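Local coordinates for membrane lipoprotein family protein (Aeropyrum pernix, PDB 4PEV) that binds adenosine between its two domains and probably hands nucleosides, as a membrane-attached solute-binding lipoprotein, to an ABC transporter, at residues Tyr155-Gln160 and Lys299-Ala304; Gln210-Ala215 and Trp378-Glu383; Val102-Ser107 and Pro131-Gln136; Val248-Gly253 and Phe277-Asp282. One frame throughout, in Å; residues are numbered along the deposited sequence. Where two conformers were deposited one is given.

Contact 1: residues Tyr155-Gln160 and Lys299-Ala304; sequences YLFREQ and KRVDVA. With ADN (adenosine), chain F.
Charge pairing at E159 and K299 is the first kind of interaction here. K299 NZ donates to E159 OE2 at 2.7 Å, where the oxygen accepts through its anti lone pair. The same ammonium is also bridged to D142 and hydrogen-bonded to the ribose, with ADN O2' 3.1 Å from K299 NZ and a weaker bond to O3'. E159 OE1 is taken by R200, so both oxygens of this buried carboxylate have a cationic partner, which probably offsets the like charge of D142 close by.

The second kind is aliphatic-aromatic. The lysine chain bends at chi2 and chi3 on its way to the ligand, and the part before the ammonium lies over F157: K299 CG stands 3.8 Å from the ring centroid and only 5° off the normal, a CH-pi contact over the centre of the face. At the ring's edge, in its plane, comes the carbonyl O of R300, 3.9 Å from F157 CZ. Further along, A304 CB packs against Y155 CD2 at 4.0 Å.

A third interaction lies at the helix start, within 299-304. R300, the N-cap residue, grips D302 side-on, NE to OD1 and NH2 to OD2, both nearly within the guanidinium plane; R79 also holds D302.

Both segments are places where the chain passes from the sheet of one domain to a helix of the other, 157 to 159 and 299 to 301. Such interdomain crossings, here two side by side, are characteristic of the hinge in type I periplasmic-binding-protein folds, and K299 joins that hinge to the adenosine site in the cleft.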
# COMPACT_ATOMS: atom_id res chain seq x y z
N TYR C 155 -8.00 12.47 -0.42
CA TYR C 155 -8.14 11.20 0.29
C TYR C 155 -6.76 10.72 0.76
O TYR C 155 -5.93 10.32 -0.05
CB TYR C 155 -8.83 10.16 -0.58
CG TYR C 155 -10.30 10.45 -0.87
CD1 TYR C 155 -10.67 11.37 -1.84
CD2 TYR C 155 -11.31 9.80 -0.17
CE1 TYR C 155 -12.01 11.64 -2.11
CE2 TYR C 155 -12.64 10.06 -0.42
CZ TYR C 155 -13.00 10.98 -1.39
OH TYR C 155 -14.35 11.25 -1.65
N LEU C 156 -6.53 10.83 2.06
CA LEU C 156 -5.28 10.44 2.69
C LEU C 156 -5.51 9.19 3.47
O LEU C 156 -6.60 9.00 4.02
CB LEU C 156 -4.83 11.48 3.70
CG LEU C 156 -4.08 12.68 3.14
CD1 LEU C 156 -4.04 13.75 4.22
CD2 LEU C 156 -2.69 12.27 2.69
N PHE C 157 -4.49 8.34 3.56
CA PHE C 157 -4.56 7.16 4.42
C PHE C 157 -3.59 7.32 5.58
O PHE C 157 -2.65 8.10 5.52
CB PHE C 157 -4.25 5.89 3.64
CG PHE C 157 -5.26 5.58 2.57
CD1 PHE C 157 -5.16 6.16 1.31
CD2 PHE C 157 -6.29 4.69 2.81
CE1 PHE C 157 -6.09 5.87 0.33
CE2 PHE C 157 -7.22 4.40 1.83
CZ PHE C 157 -7.12 4.98 0.59
N ARG C 158 -3.86 6.59 6.65
CA ARG C 158 -2.97 6.57 7.80
C ARG C 158 -2.20 5.24 7.76
O ARG C 158 -2.54 4.29 8.47
CB ARG C 158 -3.79 6.73 9.09
CG ARG C 158 -4.56 8.05 9.19
CD ARG C 158 -5.20 8.24 10.57
NE ARG C 158 -6.22 7.23 10.83
CZ ARG C 158 -7.48 7.28 10.39
NH1 ARG C 158 -7.91 8.33 9.67
NH2 ARG C 158 -8.33 6.29 10.66
N GLU C 159 -1.18 5.21 6.90
CA GLU C 159 -0.44 3.98 6.58
C GLU C 159 0.30 3.40 7.77
O GLU C 159 0.56 2.20 7.81
CB GLU C 159 0.57 4.23 5.47
CG GLU C 159 -0.02 4.36 4.08
CD GLU C 159 -0.51 5.76 3.74
OE1 GLU C 159 -0.38 6.68 4.57
OE2 GLU C 159 -1.01 5.94 2.62
N GLN C 160 0.65 4.24 8.73
CA GLN C 160 1.27 3.76 9.96
C GLN C 160 0.41 2.64 10.57
O GLN C 160 0.93 1.63 11.09
CB GLN C 160 1.44 4.90 10.98
CG GLN C 160 2.14 6.15 10.45
CD GLN C 160 1.19 7.32 10.20
OE1 GLN C 160 0.12 7.18 9.61
NE2 GLN C 160 1.60 8.50 10.64
N LYS C 299 -5.06 -1.46 1.12
CA LYS C 299 -5.32 -0.04 1.05
C LYS C 299 -6.46 0.12 0.07
O LYS C 299 -6.31 -0.21 -1.11
CB LYS C 299 -4.08 0.71 0.58
CG LYS C 299 -4.25 2.21 0.56
CD LYS C 299 -3.00 2.97 1.05
CE LYS C 299 -2.15 3.50 -0.09
NZ LYS C 299 -1.03 4.35 0.41
N ARG C 300 -7.60 0.60 0.55
CA ARG C 300 -8.82 0.63 -0.25
C ARG C 300 -8.91 1.88 -1.13
O ARG C 300 -9.84 2.68 -1.02
CB ARG C 300 -10.04 0.50 0.64
CG ARG C 300 -10.04 -0.76 1.51
CD ARG C 300 -9.76 -2.02 0.70
NE ARG C 300 -10.72 -2.18 -0.39
CZ ARG C 300 -11.90 -2.77 -0.27
NH1 ARG C 300 -12.28 -3.30 0.87
NH2 ARG C 300 -12.71 -2.85 -1.31
N VAL C 301 -7.95 1.98 -2.05
CA VAL C 301 -7.92 3.05 -3.04
C VAL C 301 -9.17 3.00 -3.94
O VAL C 301 -9.65 4.04 -4.43
CB VAL C 301 -6.66 2.93 -3.92
CG1 VAL C 301 -6.67 3.96 -5.05
CG2 VAL C 301 -5.42 3.11 -3.07
N ASP C 302 -9.67 1.79 -4.17
CA ASP C 302 -10.87 1.58 -4.98
C ASP C 302 -12.08 2.24 -4.36
O ASP C 302 -12.91 2.80 -5.08
CB ASP C 302 -11.12 0.09 -5.19
CG ASP C 302 -11.21 -0.70 -3.89
OD1 ASP C 302 -10.40 -0.48 -2.96
OD2 ASP C 302 -12.11 -1.55 -3.82
N VAL C 303 -12.16 2.22 -3.04
CA VAL C 303 -13.27 2.85 -2.34
C VAL C 303 -13.12 4.36 -2.40
O VAL C 303 -14.10 5.06 -2.61
CB VAL C 303 -13.40 2.34 -0.89
CG1 VAL C 303 -14.47 3.10 -0.13
CG2 VAL C 303 -13.72 0.85 -0.89
N ALA C 304 -11.91 4.87 -2.23
CA ALA C 304 -11.68 6.31 -2.42
C ALA C 304 -12.24 6.76 -3.76
O ALA C 304 -13.17 7.57 -3.81
CB ALA C 304 -10.20 6.65 -2.34
O5' ADN F . 2.88 -0.06 -3.35
C5' ADN F . 3.12 0.57 -2.08
C4' ADN F . 2.70 2.04 -1.98
O4' ADN F . 3.48 2.87 -2.84
C3' ADN F . 1.26 2.38 -2.34
O3' ADN F . 0.35 2.09 -1.27
C2' ADN F . 1.35 3.86 -2.67
O2' ADN F . 1.32 4.71 -1.51
C1' ADN F . 2.70 3.97 -3.33
N9 ADN F . 2.60 3.84 -4.79
C8 ADN F . 2.48 2.70 -5.52
N7 ADN F . 2.42 2.97 -6.85
C5 ADN F . 2.52 4.31 -6.97
C6 ADN F . 2.53 5.29 -8.08
N6 ADN F . 2.41 4.86 -9.35
N1 ADN F . 2.64 6.61 -7.78
C2 ADN F . 2.74 7.05 -6.51
N3 ADN F . 2.73 6.22 -5.46
C4 ADN F . 2.63 4.88 -5.62

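Contact 2: residues Gln210-Ala215 and Trp378-Glu383; sequences QYYNQA and WRLVEE
L380 spreads its two methyl groups over three residues of helix 196-214 and its end. L380 CD1 lies 3.6 Å from Y212 CD1, with the leucine side chain and the ring crossing at about a right angle. CD2 turns to the other neighbours, A215 CB at 3.7 Å from L380 CD2 and, a little farther off, CE1 of Y211. The two branches thus serve different partners, CD1 the Y212 ring and CD2 both A215 and Y211.

Both tyrosines have CG anti to the backbone N (chi1 -171° for Y211), yet they serve different ends. Y211 carries its hydroxyl across to the next turn of the partner helix, where OH donates to E383 OE2 at 2.8 Å through the oxygen's anti lone pair. Ring and carboxylate are turned 67° against each other, and the glutamate reaches the hydroxyl with an extended chain. K387 makes a further, weak bond to the same hydroxyl. Y212 OH instead bonds N175 of helix 159-181.

The short helical segments approach to 11.1 Å between axes, with their directions 121° apart, and the closest backbone pair is Y212 with L380. Helix 159-181 lies against both: I168 touches Y211 as well as L380, so the contact joins helix 375-389, from the C-terminal part of the chain, to a pair of helices of the second domain.

Chemically the interface is an apolar centre around L380 with one polar bond at its side. The leucine supplies contact with little directional demand, whereas the hydroxyl-carboxylate bond should favour the direction in which Y211 points, set by chi1, and the reach of E383.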
# COMPACT_ATOMS: atom_id res chain seq x y z
N GLN C 210 9.42 -3.26 16.37
CA GLN C 210 9.95 -2.95 17.70
C GLN C 210 8.94 -3.29 18.76
O GLN C 210 9.31 -3.71 19.85
CB GLN C 210 10.33 -1.49 17.82
CG GLN C 210 11.49 -1.05 16.93
CD GLN C 210 12.78 -1.72 17.32
OE1 GLN C 210 12.90 -2.93 17.23
NE2 GLN C 210 13.75 -0.94 17.76
N TYR C 211 7.66 -3.09 18.44
CA TYR C 211 6.58 -3.41 19.36
C TYR C 211 6.66 -4.90 19.67
O TYR C 211 6.73 -5.29 20.83
CB TYR C 211 5.24 -3.07 18.71
CG TYR C 211 4.01 -3.14 19.59
CD1 TYR C 211 3.30 -4.34 19.74
CD2 TYR C 211 3.51 -2.01 20.23
CE1 TYR C 211 2.16 -4.41 20.51
CE2 TYR C 211 2.36 -2.07 21.00
CZ TYR C 211 1.69 -3.27 21.14
OH TYR C 211 0.55 -3.36 21.91
N TYR C 212 6.70 -5.71 18.62
CA TYR C 212 6.85 -7.15 18.76
C TYR C 212 8.06 -7.50 19.59
O TYR C 212 7.94 -8.17 20.59
CB TYR C 212 6.96 -7.80 17.39
CG TYR C 212 7.04 -9.29 17.46
CD1 TYR C 212 5.90 -10.06 17.58
CD2 TYR C 212 8.26 -9.94 17.44
CE1 TYR C 212 5.97 -11.43 17.65
CE2 TYR C 212 8.35 -11.32 17.51
CZ TYR C 212 7.20 -12.06 17.62
OH TYR C 212 7.29 -13.43 17.68
N ASN C 213 9.23 -7.00 19.19
CA ASN C 213 10.48 -7.18 19.95
C ASN C 213 10.39 -6.87 21.43
O ASN C 213 10.82 -7.69 22.25
CB ASN C 213 11.58 -6.32 19.35
CG ASN C 213 12.12 -6.90 18.07
OD1 ASN C 213 11.99 -8.09 17.81
ND2 ASN C 213 12.74 -6.06 17.27
N GLN C 214 9.85 -5.71 21.77
CA GLN C 214 9.68 -5.31 23.18
C GLN C 214 8.68 -6.16 23.92
O GLN C 214 8.94 -6.60 25.03
CB GLN C 214 9.31 -3.84 23.30
CG GLN C 214 10.51 -2.93 23.08
CD GLN C 214 10.18 -1.46 23.21
OE1 GLN C 214 9.10 -1.09 23.70
NE2 GLN C 214 11.11 -0.60 22.76
N ALA C 215 7.53 -6.43 23.31
CA ALA C 215 6.52 -7.29 23.95
C ALA C 215 6.93 -8.76 24.03
O ALA C 215 6.14 -9.57 24.49
CB ALA C 215 5.18 -7.18 23.22
N TRP C 378 -0.76 -13.03 16.45
CA TRP C 378 -2.17 -12.62 16.33
C TRP C 378 -2.72 -11.89 17.53
O TRP C 378 -3.57 -11.00 17.39
CB TRP C 378 -3.05 -13.85 16.07
CG TRP C 378 -2.84 -14.44 14.71
CD1 TRP C 378 -2.47 -15.72 14.42
CD2 TRP C 378 -2.96 -13.76 13.46
NE1 TRP C 378 -2.37 -15.88 13.05
CE2 TRP C 378 -2.67 -14.69 12.45
CE3 TRP C 378 -3.30 -12.44 13.10
CZ2 TRP C 378 -2.70 -14.35 11.09
CZ3 TRP C 378 -3.33 -12.10 11.76
CH2 TRP C 378 -3.03 -13.05 10.76
N ARG C 379 -2.26 -12.29 18.71
CA ARG C 379 -2.63 -11.70 19.98
C ARG C 379 -2.13 -10.26 19.97
O ARG C 379 -2.88 -9.33 20.23
CB ARG C 379 -2.00 -12.53 21.12
CG ARG C 379 -2.60 -12.42 22.51
CD ARG C 379 -1.62 -12.93 23.59
NE ARG C 379 -0.62 -11.90 23.96
CZ ARG C 379 0.71 -12.03 23.95
NH1 ARG C 379 1.31 -13.17 23.62
NH2 ARG C 379 1.48 -11.00 24.32
N LEU C 380 -0.86 -10.09 19.62
CA LEU C 380 -0.25 -8.75 19.48
C LEU C 380 -0.85 -7.89 18.36
O LEU C 380 -1.00 -6.68 18.54
CB LEU C 380 1.25 -8.86 19.28
CG LEU C 380 2.01 -9.38 20.50
CD1 LEU C 380 3.43 -9.79 20.12
CD2 LEU C 380 2.00 -8.35 21.62
N VAL C 381 -1.16 -8.50 17.21
CA VAL C 381 -1.91 -7.81 16.13
C VAL C 381 -3.17 -7.21 16.72
O VAL C 381 -3.38 -6.02 16.63
CB VAL C 381 -2.31 -8.76 14.98
CG1 VAL C 381 -3.39 -8.13 14.10
CG2 VAL C 381 -1.09 -9.14 14.13
N GLU C 382 -3.99 -8.08 17.31
CA GLU C 382 -5.27 -7.69 17.90
C GLU C 382 -5.13 -6.62 19.01
O GLU C 382 -5.94 -5.72 19.12
CB GLU C 382 -6.00 -8.94 18.42
CG GLU C 382 -7.41 -8.69 18.92
CD GLU C 382 -8.27 -7.88 17.95
OE1 GLU C 382 -8.54 -8.37 16.83
OE2 GLU C 382 -8.66 -6.73 18.30
N GLU C 383 -4.08 -6.73 19.81
CA GLU C 383 -3.86 -5.79 20.90
C GLU C 383 -3.43 -4.43 20.38
O GLU C 383 -3.57 -3.45 21.08
CB GLU C 383 -2.82 -6.35 21.88
CG GLU C 383 -2.08 -5.36 22.79
CD GLU C 383 -0.98 -6.04 23.60
OE1 GLU C 383 -1.30 -7.04 24.29
OE2 GLU C 383 0.21 -5.61 23.53

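Contact 3: residues Val102-Ser107 and Pro131-Gln136; sequences VLDAAS and PRYPEQ
Y133 begins at CB on the turn that follows helix 123-132 and sends its ring out against helix 99-108, where S107 waits over one face. CG and CD2 meet S107 CB, the latter at 3.5 Å; the methylene stands 3.7 Å from the ring centroid and 17° off the normal, a CH-pi contact offset toward the rim. Beyond it, the carboxylate of D104 lies at the edge of the ring, near its plane, with D104 OD2 3.4 Å from Y133 CE2. At the tip, Y133 OH donates a weak hydrogen bond to D104 OD1 at 2.9 Å. Carboxylate and ring planes stand 67° apart.

The backbone behind this side chain is a type I turn, Y133 to Q136, which lets the chain leave helix 123-132 and enter strand 137-141. Helix 99-108 likewise precedes strand 114-118, so the contact holds together successive alpha-beta units of the parallel sheet in the first domain. Y133 also touches Y138 of strand 137-141, and both S107 and Q136 touch I115 of the strand between.

D104 CG is anti to the backbone N (chi1 -167°), which swings its carboxylate out toward both partners. R132 NH1 forms a salt bridge with D104 OD2, although its modelled separation is doubtfully short, and E100 bridges the other terminal nitrogen of R132. S107 OG folds back on its own helix and donates to L103 O at 2.7 Å, reaching that oxygen from the face opposite to the S107 amide. Q136 lays CG 4.1 Å from S107 CB, while its NE2 bonds the carbonyl of Y112.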
# COMPACT_ATOMS: atom_id res chain seq x y z
N VAL C 102 -0.46 18.63 -18.70
CA VAL C 102 -1.49 17.63 -18.96
C VAL C 102 -2.71 17.82 -18.05
O VAL C 102 -3.88 17.67 -18.47
CB VAL C 102 -0.84 16.22 -18.80
CG1 VAL C 102 -1.82 15.17 -18.33
CG2 VAL C 102 -0.20 15.82 -20.11
N LEU C 103 -2.44 18.15 -16.79
CA LEU C 103 -3.50 18.40 -15.83
C LEU C 103 -4.23 19.70 -16.16
O LEU C 103 -5.44 19.79 -16.03
CB LEU C 103 -2.91 18.46 -14.42
CG LEU C 103 -3.87 18.74 -13.27
CD1 LEU C 103 -5.07 17.81 -13.33
CD2 LEU C 103 -3.13 18.58 -11.96
N ASP C 104 -3.47 20.68 -16.63
CA ASP C 104 -4.00 21.99 -17.03
C ASP C 104 -4.91 21.88 -18.26
O ASP C 104 -5.99 22.46 -18.29
CB ASP C 104 -2.83 22.97 -17.26
CG ASP C 104 -3.29 24.42 -17.36
OD1 ASP C 104 -3.58 24.87 -18.49
OD2 ASP C 104 -3.34 25.11 -16.32
N ALA C 105 -4.47 21.10 -19.25
CA ALA C 105 -5.22 20.91 -20.49
C ALA C 105 -6.51 20.12 -20.31
O ALA C 105 -7.48 20.39 -20.99
CB ALA C 105 -4.34 20.22 -21.53
N ALA C 106 -6.50 19.15 -19.41
CA ALA C 106 -7.71 18.39 -19.12
C ALA C 106 -8.76 19.22 -18.38
O ALA C 106 -9.96 19.04 -18.57
CB ALA C 106 -7.36 17.14 -18.32
N SER C 107 -8.29 20.13 -17.52
CA SER C 107 -9.18 21.03 -16.81
C SER C 107 -9.76 22.05 -17.80
O SER C 107 -10.97 22.29 -17.85
CB SER C 107 -8.40 21.75 -15.71
OG SER C 107 -7.67 20.83 -14.91
N PRO C 131 -6.48 26.25 -8.33
CA PRO C 131 -7.07 27.59 -8.22
C PRO C 131 -7.38 28.29 -9.56
O PRO C 131 -8.33 29.05 -9.62
CB PRO C 131 -6.02 28.37 -7.40
CG PRO C 131 -4.75 27.64 -7.63
CD PRO C 131 -5.14 26.20 -7.73
N ARG C 132 -6.60 28.02 -10.62
CA ARG C 132 -6.96 28.47 -11.99
C ARG C 132 -8.30 27.96 -12.56
O ARG C 132 -8.83 28.58 -13.46
CB ARG C 132 -5.89 28.08 -13.00
CG ARG C 132 -4.51 28.62 -12.74
CD ARG C 132 -3.64 28.34 -13.95
NE ARG C 132 -2.34 27.81 -13.55
CZ ARG C 132 -1.52 27.12 -14.35
NH1 ARG C 132 -1.85 26.87 -15.62
NH2 ARG C 132 -0.36 26.67 -13.88
N TYR C 133 -8.82 26.82 -12.11
CA TYR C 133 -10.10 26.29 -12.64
C TYR C 133 -11.05 25.97 -11.50
O TYR C 133 -11.32 24.80 -11.23
CB TYR C 133 -9.86 25.03 -13.47
CG TYR C 133 -8.88 25.22 -14.59
CD1 TYR C 133 -9.28 25.68 -15.82
CD2 TYR C 133 -7.54 24.92 -14.42
CE1 TYR C 133 -8.39 25.87 -16.85
CE2 TYR C 133 -6.63 25.09 -15.44
CZ TYR C 133 -7.07 25.56 -16.66
OH TYR C 133 -6.19 25.74 -17.68
N PRO C 134 -11.57 27.00 -10.82
CA PRO C 134 -12.24 26.74 -9.55
C PRO C 134 -13.55 25.94 -9.67
O PRO C 134 -14.04 25.42 -8.66
CB PRO C 134 -12.51 28.14 -8.97
CG PRO C 134 -11.83 29.11 -9.89
CD PRO C 134 -11.61 28.42 -11.19
N GLU C 135 -14.09 25.86 -10.88
CA GLU C 135 -15.31 25.11 -11.14
C GLU C 135 -15.05 23.68 -11.64
O GLU C 135 -15.98 22.89 -11.83
CB GLU C 135 -16.18 25.90 -12.13
CG GLU C 135 -16.76 27.18 -11.52
CD GLU C 135 -17.64 27.98 -12.49
OE1 GLU C 135 -18.03 27.45 -13.56
OE2 GLU C 135 -17.94 29.16 -12.18
N GLN C 136 -13.78 23.34 -11.84
CA GLN C 136 -13.37 21.97 -12.12
C GLN C 136 -13.18 21.26 -10.80
O GLN C 136 -12.39 21.73 -9.98
CB GLN C 136 -12.03 21.95 -12.88
CG GLN C 136 -11.47 20.57 -13.19
CD GLN C 136 -12.45 19.74 -13.98
OE1 GLN C 136 -12.86 20.13 -15.06
NE2 GLN C 136 -12.85 18.59 -13.43

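Contact 4: residues Val248-Gly253 and Phe277-Asp282; sequences VRVFYG and FSIGQD. With ADN (adenosine), chain F.
Y252 lays its ring along the partner strand rather than leaving the sheet at once. With CG anti to the backbone N (chi1 -171°), the ring runs past I279, whose CG2 lies 3.6 Å from Y252 CD1, until G280 O meets its edge, in plane, and the hydroxyl approaches the Q281 side chain.

Four backbone bonds join the two parallel strands beside it. F277 N gives to R249 O, F251 N returns a bond to F277 O, I279 N bonds F251 O, and G253 N closes the ladder on I279 O at 2.9 Å. Between these rungs, V250 CA and S278 CA make CA-H...O contacts with F277 O and F251 O.

Side chains alternate between two layers. V250, Y252, F277 and I279 share the face that meets helix 159-181, where I279 CD1 packs on V250 CG1 at 3.8 Å. F251 and S278 occupy the other face, where helix 258-271, the crossover between these strands, covers both in a classic beta-alpha-beta unit.

D282 ends the second strand with a positive phi (91°), and its carboxylate reaches the ribose. ADN O3' donates to D282 OD1 at 2.6 Å, and ADN O5' to D282 OD2 at 2.9 Å. S68 adds a weak bond to OD2, and K299 touches the aspartate.

The chemistry divides by position: largely apolar layers and backbone bonds hold the strand in the sheet, while the acid at its C-terminal end receives two sugar hydroxyls, and therefore probably favours a nucleoside over a free base.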
# COMPACT_ATOMS: atom_id res chain seq x y z
N VAL C 248 17.87 -11.07 5.17
CA VAL C 248 16.45 -10.73 5.17
C VAL C 248 15.68 -11.94 4.67
O VAL C 248 16.02 -12.50 3.64
CB VAL C 248 16.10 -9.53 4.28
CG1 VAL C 248 14.60 -9.25 4.35
CG2 VAL C 248 16.86 -8.29 4.72
N ARG C 249 14.65 -12.33 5.41
CA ARG C 249 13.85 -13.50 5.08
C ARG C 249 12.35 -13.22 4.95
O ARG C 249 11.60 -14.04 4.42
CB ARG C 249 14.09 -14.58 6.13
CG ARG C 249 15.47 -15.21 6.06
CD ARG C 249 15.60 -16.16 4.88
NE ARG C 249 16.82 -16.96 4.96
CZ ARG C 249 16.90 -18.15 5.54
NH1 ARG C 249 15.83 -18.69 6.09
NH2 ARG C 249 18.05 -18.80 5.55
N VAL C 250 11.90 -12.07 5.44
CA VAL C 250 10.53 -11.66 5.31
C VAL C 250 10.50 -10.30 4.64
O VAL C 250 11.16 -9.37 5.10
CB VAL C 250 9.87 -11.56 6.68
CG1 VAL C 250 8.39 -11.25 6.53
CG2 VAL C 250 10.10 -12.85 7.45
N PHE C 251 9.72 -10.21 3.56
CA PHE C 251 9.83 -9.12 2.60
C PHE C 251 8.52 -8.39 2.36
O PHE C 251 7.69 -8.88 1.60
CB PHE C 251 10.26 -9.70 1.26
CG PHE C 251 11.70 -9.99 1.17
CD1 PHE C 251 12.19 -11.22 1.55
CD2 PHE C 251 12.57 -9.03 0.69
CE1 PHE C 251 13.53 -11.50 1.45
CE2 PHE C 251 13.91 -9.29 0.60
CZ PHE C 251 14.40 -10.54 0.98
N TYR C 252 8.38 -7.21 2.95
CA TYR C 252 7.18 -6.37 2.76
C TYR C 252 7.27 -5.55 1.49
O TYR C 252 8.21 -4.77 1.31
CB TYR C 252 7.02 -5.44 3.96
CG TYR C 252 5.74 -4.66 4.04
CD1 TYR C 252 4.57 -5.11 3.43
CD2 TYR C 252 5.69 -3.49 4.78
CE1 TYR C 252 3.39 -4.38 3.55
CE2 TYR C 252 4.52 -2.76 4.92
CZ TYR C 252 3.38 -3.20 4.30
OH TYR C 252 2.23 -2.46 4.43
N GLY C 253 6.28 -5.68 0.62
CA GLY C 253 6.30 -4.97 -0.67
C GLY C 253 5.65 -3.62 -0.62
O GLY C 253 4.44 -3.52 -0.59
N PHE C 277 9.49 -15.42 2.98
CA PHE C 277 8.11 -15.08 2.67
C PHE C 277 7.96 -13.63 2.24
O PHE C 277 8.74 -12.78 2.66
CB PHE C 277 7.23 -15.33 3.89
CG PHE C 277 7.16 -16.77 4.29
CD1 PHE C 277 6.28 -17.64 3.66
CD2 PHE C 277 7.98 -17.27 5.29
CE1 PHE C 277 6.22 -18.98 4.03
CE2 PHE C 277 7.93 -18.60 5.67
CZ PHE C 277 7.05 -19.45 5.04
N SER C 278 6.96 -13.36 1.41
CA SER C 278 6.68 -12.01 0.95
C SER C 278 5.37 -11.54 1.57
O SER C 278 4.53 -12.34 1.98
CB SER C 278 6.58 -11.98 -0.58
OG SER C 278 7.81 -12.30 -1.22
N ILE C 279 5.21 -10.22 1.63
CA ILE C 279 3.99 -9.60 2.12
C ILE C 279 3.47 -8.55 1.12
O ILE C 279 4.17 -7.59 0.78
CB ILE C 279 4.22 -8.94 3.49
CG1 ILE C 279 4.82 -9.99 4.46
CG2 ILE C 279 2.93 -8.31 4.01
CD1 ILE C 279 5.03 -9.53 5.89
N GLY C 280 2.23 -8.75 0.65
CA GLY C 280 1.63 -7.90 -0.38
C GLY C 280 1.14 -6.58 0.16
O GLY C 280 0.96 -6.41 1.36
N GLN C 281 0.93 -5.62 -0.74
CA GLN C 281 0.39 -4.33 -0.34
C GLN C 281 -0.58 -3.79 -1.38
O GLN C 281 -0.39 -3.99 -2.58
CB GLN C 281 1.53 -3.32 -0.08
CG GLN C 281 1.11 -1.94 0.41
CD GLN C 281 0.20 -1.97 1.64
OE1 GLN C 281 0.44 -2.69 2.62
NE2 GLN C 281 -0.87 -1.17 1.60
N ASP C 282 -1.62 -3.11 -0.87
CA ASP C 282 -2.63 -2.35 -1.63
C ASP C 282 -3.77 -3.28 -1.94
O ASP C 282 -4.83 -3.16 -1.32
CB ASP C 282 -2.06 -1.63 -2.87
CG ASP C 282 -1.02 -0.57 -2.50
OD1 ASP C 282 -1.29 0.15 -1.51
OD2 ASP C 282 0.04 -0.45 -3.18
O5' ADN F . 2.88 -0.06 -3.35
C5' ADN F . 3.12 0.57 -2.08
C4' ADN F . 2.70 2.04 -1.98
O4' ADN F . 3.48 2.87 -2.84
C3' ADN F . 1.26 2.38 -2.34
O3' ADN F . 0.35 2.09 -1.27
C2' ADN F . 1.35 3.86 -2.67
O2' ADN F . 1.32 4.71 -1.51
C1' ADN F . 2.70 3.97 -3.33
N9 ADN F . 2.60 3.84 -4.79
C8 ADN F . 2.48 2.70 -5.52
N7 ADN F . 2.42 2.97 -6.85
C5 ADN F . 2.52 4.31 -6.97
C6 ADN F . 2.53 5.29 -8.08
N6 ADN F . 2.41 4.86 -9.35
N1 ADN F . 2.64 6.61 -7.78
C2 ADN F . 2.74 7.05 -6.51
N3 ADN F . 2.73 6.22 -5.46
C4 ADN F . 2.63 4.88 -5.62

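Overall arrangement
Contact 3 closes first along the chain, on the sheet containing strands 114-118 and 137-141; contacts 1 and 2 then interlock, since 210-215 falls between the segments of contact 1 and 378-383 after them. Contact 4 lies within both spans. Contacts 1 and 4 touch: K299 N probably bonds D282 O, their centres are about 19 Å apart, and both reach adenosine. Contact 2 belongs to the second domain, centred about 18 Å from contact 4, whereas contact 3 lies in the first, with its centre about 47 Å from that of contact 2. Packing in each domain thus flanks the hinge and strand end that meet the ligand in the cleft.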